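Local coordinates for protein pentalenene synthase (Streptomyces chartreusis NRRL 3882, PDB 6Q4S) that probably converts farnesyl diphosphate, with magnesium as cofactor, into the bicyclic sesquiterpenol 7-epi-alpha-eudesmol through a 1,10-cyclization, at residues Tyr58-Trp72 / His184-Phe196. Numbering follows the deposited sequence.
Sequences YPHASADDMVVLMNW and HHSIDAGERSRGF
Y58 OH donates to the backbone oxygen of S186 at 2.5 Å, meeting a lone pair in the carbonyl plane (C=O...O angle 122°), while that oxygen lies at the edge of the phenol ring. The A189 methyl is shared, 3.6 Å from both Y58 OH and W72 CZ3. W72 reaches it with CG anti to its backbone N, and its six-membered ring meets H185 rim to rim. S193 CB packs 3.8 Å from L69 CD1 and also faces Y58 CD1. R192 grips D65 end-on, NH1 to OD2 at 2.9 Å and NH2 to OD1 at 3.2 Å; the two planes are nearly perpendicular, and both nitrogens sit well above the carboxylate plane. A water accepts from S62 N and donates to D65 OD2 and S193 O. The R194 guanidinium lies flat on the H60 ring, centres 3.7 Å apart and planes at 18°, with E299 holding NH1. Outward, S62 OG caps helix 63-79 through D65 N, and L69 CD2 lies over one face of the Y58 ring, toward its rim. S186 is about 9 Å, side chain to side chain, from the probable magnesium ligand N223. A phenylalanine in place of Y58 would probably leave S186 O with only the weak A189 N bond among the donors described. Hydrogen bonds, a salt bridge and apolar packing thus set the 58-61 turn and the start of helix 63-79 against near-antiparallel (155°) helix 183-194 of this all-helical terpene synthase fold, the Y58 hydroxyl serving a carbonyl whose regular i+4 partner, G190 N, turns to I187 O.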
# COMPACT_ATOMS: atom_id res chain seq x y z
N TYR A 58 -3.81 -15.23 17.44
CA TYR A 58 -2.87 -15.95 16.55
C TYR A 58 -2.52 -17.31 17.19
O TYR A 58 -1.38 -17.56 17.55
CB TYR A 58 -1.61 -15.11 16.33
CG TYR A 58 -1.93 -13.79 15.64
CD1 TYR A 58 -2.50 -13.79 14.38
CD2 TYR A 58 -1.72 -12.59 16.27
CE1 TYR A 58 -2.88 -12.62 13.76
CE2 TYR A 58 -2.09 -11.40 15.65
CZ TYR A 58 -2.69 -11.43 14.43
OH TYR A 58 -3.04 -10.27 13.74
N PRO A 59 -3.52 -18.17 17.39
CA PRO A 59 -3.23 -19.34 18.27
C PRO A 59 -2.31 -20.41 17.70
O PRO A 59 -1.81 -21.24 18.47
CB PRO A 59 -4.63 -19.93 18.51
CG PRO A 59 -5.35 -19.57 17.26
CD PRO A 59 -4.92 -18.15 16.98
N HIS A 60 -2.08 -20.39 16.38
CA HIS A 60 -1.23 -21.37 15.70
C HIS A 60 0.22 -20.96 15.52
O HIS A 60 0.91 -21.65 14.85
CB HIS A 60 -1.80 -21.75 14.36
CG HIS A 60 -3.15 -22.36 14.43
ND1 HIS A 60 -3.38 -23.60 14.98
CD2 HIS A 60 -4.36 -21.90 14.00
CE1 HIS A 60 -4.67 -23.87 14.91
NE2 HIS A 60 -5.28 -22.87 14.29
N ALA A 61 0.65 -19.85 16.13
CA ALA A 61 1.96 -19.33 15.86
C ALA A 61 2.98 -20.25 16.48
O ALA A 61 2.75 -20.75 17.61
CB ALA A 61 2.10 -17.95 16.45
N SER A 62 4.13 -20.42 15.82
CA SER A 62 5.26 -21.02 16.52
C SER A 62 5.63 -20.14 17.67
O SER A 62 5.21 -18.96 17.73
CB SER A 62 6.45 -21.15 15.58
OG SER A 62 6.99 -19.88 15.35
N ALA A 63 6.47 -20.65 18.57
CA ALA A 63 6.84 -19.92 19.72
C ALA A 63 7.63 -18.66 19.39
O ALA A 63 7.48 -17.63 20.10
CB ALA A 63 7.60 -20.78 20.71
N ASP A 64 8.53 -18.70 18.40
CA ASP A 64 9.34 -17.52 18.16
C ASP A 64 8.45 -16.44 17.45
O ASP A 64 8.70 -15.26 17.61
CB ASP A 64 10.53 -17.84 17.28
CG ASP A 64 11.58 -18.74 17.97
OD1 ASP A 64 11.80 -18.64 19.21
OD2 ASP A 64 12.18 -19.53 17.22
N ASP A 65 7.58 -16.90 16.58
CA ASP A 65 6.64 -16.01 15.88
C ASP A 65 5.59 -15.42 16.82
O ASP A 65 5.17 -14.29 16.64
CB ASP A 65 5.95 -16.77 14.77
CG ASP A 65 6.89 -17.08 13.61
OD1 ASP A 65 7.96 -16.44 13.47
OD2 ASP A 65 6.48 -17.86 12.73
N MET A 66 5.26 -16.13 17.89
CA MET A 66 4.38 -15.56 18.91
C MET A 66 5.04 -14.37 19.55
O MET A 66 4.40 -13.32 19.79
CB MET A 66 3.96 -16.60 19.96
CG MET A 66 2.99 -16.07 21.00
SD MET A 66 1.45 -15.28 20.39
CE MET A 66 0.78 -16.65 19.59
N VAL A 67 6.36 -14.46 19.77
CA VAL A 67 7.09 -13.31 20.28
C VAL A 67 7.00 -12.04 19.32
O VAL A 67 6.73 -10.97 19.78
CB VAL A 67 8.59 -13.60 20.54
CG1 VAL A 67 9.23 -12.33 21.13
CG2 VAL A 67 8.74 -14.74 21.57
N VAL A 68 7.23 -12.26 18.03
CA VAL A 68 7.18 -11.21 17.01
C VAL A 68 5.76 -10.62 17.00
O VAL A 68 5.60 -9.40 16.98
CB VAL A 68 7.53 -11.83 15.65
CG1 VAL A 68 7.23 -10.86 14.47
CG2 VAL A 68 8.99 -12.22 15.62
N LEU A 69 4.75 -11.48 17.08
CA LEU A 69 3.35 -11.01 17.12
C LEU A 69 3.01 -10.15 18.34
O LEU A 69 2.37 -9.11 18.19
CB LEU A 69 2.36 -12.12 16.87
CG LEU A 69 2.41 -12.73 15.48
CD1 LEU A 69 1.89 -14.16 15.52
CD2 LEU A 69 1.72 -11.92 14.36
N MET A 70 3.47 -10.53 19.52
CA MET A 70 3.29 -9.72 20.69
C MET A 70 4.04 -8.41 20.55
O MET A 70 3.54 -7.35 20.97
CB MET A 70 3.75 -10.40 21.96
CG MET A 70 2.98 -11.71 22.23
SD MET A 70 3.61 -12.46 23.75
CE MET A 70 2.31 -13.70 23.90
N ASN A 71 5.25 -8.47 20.01
CA ASN A 71 6.00 -7.26 19.87
C ASN A 71 5.18 -6.25 18.95
O ASN A 71 5.01 -5.06 19.28
CB ASN A 71 7.41 -7.56 19.30
CG ASN A 71 8.29 -8.37 20.25
OD1 ASN A 71 8.06 -8.43 21.47
ND2 ASN A 71 9.39 -8.86 19.70
N TRP A 72 4.78 -6.73 17.81
CA TRP A 72 3.91 -5.97 16.90
C TRP A 72 2.65 -5.40 17.55
O TRP A 72 2.43 -4.20 17.53
CB TRP A 72 3.50 -6.85 15.81
CG TRP A 72 2.69 -6.22 14.78
CD1 TRP A 72 2.85 -5.00 14.21
CD2 TRP A 72 1.59 -6.80 14.17
NE1 TRP A 72 1.90 -4.78 13.26
CE2 TRP A 72 1.08 -5.87 13.22
CE3 TRP A 72 0.93 -8.02 14.34
CZ2 TRP A 72 0.02 -6.17 12.39
CZ3 TRP A 72 -0.13 -8.29 13.57
CH2 TRP A 72 -0.59 -7.38 12.59
N HIS A 184 -8.50 -5.39 9.28
CA HIS A 184 -8.11 -5.97 8.02
C HIS A 184 -6.65 -6.49 8.07
O HIS A 184 -6.37 -7.62 7.63
CB HIS A 184 -8.30 -4.96 6.87
CG HIS A 184 -9.75 -4.73 6.54
ND1 HIS A 184 -10.58 -3.94 7.31
CD2 HIS A 184 -10.52 -5.21 5.53
CE1 HIS A 184 -11.80 -3.97 6.79
NE2 HIS A 184 -11.78 -4.72 5.70
N HIS A 185 -5.73 -5.64 8.55
CA HIS A 185 -4.30 -6.03 8.60
C HIS A 185 -4.11 -7.11 9.68
O HIS A 185 -3.19 -8.00 9.57
CB HIS A 185 -3.34 -4.85 8.84
CG HIS A 185 -3.54 -4.15 10.14
ND1 HIS A 185 -3.05 -4.63 11.34
CD2 HIS A 185 -4.06 -2.93 10.42
CE1 HIS A 185 -3.34 -3.79 12.31
NE2 HIS A 185 -3.92 -2.74 11.77
N SER A 186 -4.96 -7.03 10.73
CA SER A 186 -4.93 -8.06 11.81
C SER A 186 -5.23 -9.45 11.29
O SER A 186 -4.54 -10.42 11.69
CB SER A 186 -5.79 -7.65 13.00
OG SER A 186 -5.43 -6.35 13.44
N ILE A 187 -6.23 -9.55 10.41
CA ILE A 187 -6.60 -10.79 9.74
C ILE A 187 -5.53 -11.23 8.77
O ILE A 187 -5.11 -12.41 8.77
CB ILE A 187 -7.94 -10.67 9.01
CG1 ILE A 187 -9.09 -10.58 10.03
CG2 ILE A 187 -8.20 -11.89 8.10
CD1 ILE A 187 -10.33 -9.87 9.48
N ASP A 188 -4.98 -10.27 8.02
CA ASP A 188 -3.89 -10.57 7.08
C ASP A 188 -2.74 -11.28 7.82
O ASP A 188 -2.15 -12.19 7.29
CB ASP A 188 -3.33 -9.31 6.44
CG ASP A 188 -4.31 -8.59 5.51
OD1 ASP A 188 -5.24 -9.21 4.95
OD2 ASP A 188 -4.11 -7.40 5.30
N ALA A 189 -2.42 -10.87 9.04
CA ALA A 189 -1.29 -11.43 9.69
C ALA A 189 -1.55 -12.90 10.09
O ALA A 189 -0.60 -13.57 10.51
CB ALA A 189 -0.91 -10.65 10.92
N GLY A 190 -2.81 -13.36 10.07
CA GLY A 190 -3.09 -14.73 10.39
C GLY A 190 -2.37 -15.71 9.46
O GLY A 190 -1.94 -16.80 9.87
N GLU A 191 -2.23 -15.30 8.21
CA GLU A 191 -1.57 -16.09 7.18
C GLU A 191 -0.06 -16.18 7.55
O GLU A 191 0.52 -17.27 7.56
CB GLU A 191 -1.74 -15.40 5.82
CG GLU A 191 -3.09 -15.58 5.20
CD GLU A 191 -3.43 -14.52 4.17
OE1 GLU A 191 -3.28 -14.74 2.93
OE2 GLU A 191 -3.83 -13.43 4.60
N ARG A 192 0.56 -15.08 7.97
CA ARG A 192 1.94 -15.14 8.44
C ARG A 192 2.13 -16.05 9.66
O ARG A 192 3.12 -16.78 9.70
CB ARG A 192 2.51 -13.74 8.72
CG ARG A 192 3.83 -13.68 9.48
CD ARG A 192 4.89 -14.36 8.61
NE ARG A 192 6.17 -14.18 9.24
CZ ARG A 192 6.67 -15.04 10.14
NH1 ARG A 192 5.97 -16.07 10.50
NH2 ARG A 192 7.85 -14.85 10.69
N SER A 193 1.21 -15.96 10.62
CA SER A 193 1.31 -16.66 11.88
C SER A 193 1.21 -18.18 11.74
O SER A 193 1.86 -18.91 12.49
CB SER A 193 0.20 -16.18 12.80
OG SER A 193 0.17 -16.97 13.94
N ARG A 194 0.40 -18.63 10.80
CA ARG A 194 0.10 -20.01 10.61
C ARG A 194 0.78 -20.62 9.40
O ARG A 194 0.84 -21.83 9.29
CB ARG A 194 -1.38 -20.17 10.51
CG ARG A 194 -1.84 -21.61 10.67
CD ARG A 194 -3.35 -21.68 10.62
NE ARG A 194 -3.84 -23.02 10.88
CZ ARG A 194 -5.10 -23.37 10.95
NH1 ARG A 194 -6.10 -22.49 10.78
NH2 ARG A 194 -5.38 -24.63 11.18
N GLY A 195 1.25 -19.81 8.46
CA GLY A 195 2.13 -20.29 7.37
C GLY A 195 1.34 -20.76 6.20
O GLY A 195 1.59 -21.82 5.69
N PHE A 196 0.36 -19.97 5.75
CA PHE A 196 -0.29 -20.24 4.53
C PHE A 196 -0.62 -18.88 3.89
O PHE A 196 -0.44 -17.87 4.53
CB PHE A 196 -1.57 -21.06 4.79
CG PHE A 196 -2.69 -20.26 5.45
CD1 PHE A 196 -2.66 -20.00 6.81
CD2 PHE A 196 -3.72 -19.74 4.71
CE1 PHE A 196 -3.65 -19.24 7.42
CE2 PHE A 196 -4.72 -18.97 5.32
CZ PHE A 196 -4.65 -18.69 6.67
O HOH W 1 1.75 -23.18 11.96
O HOH W 2 4.35 -19.49 13.24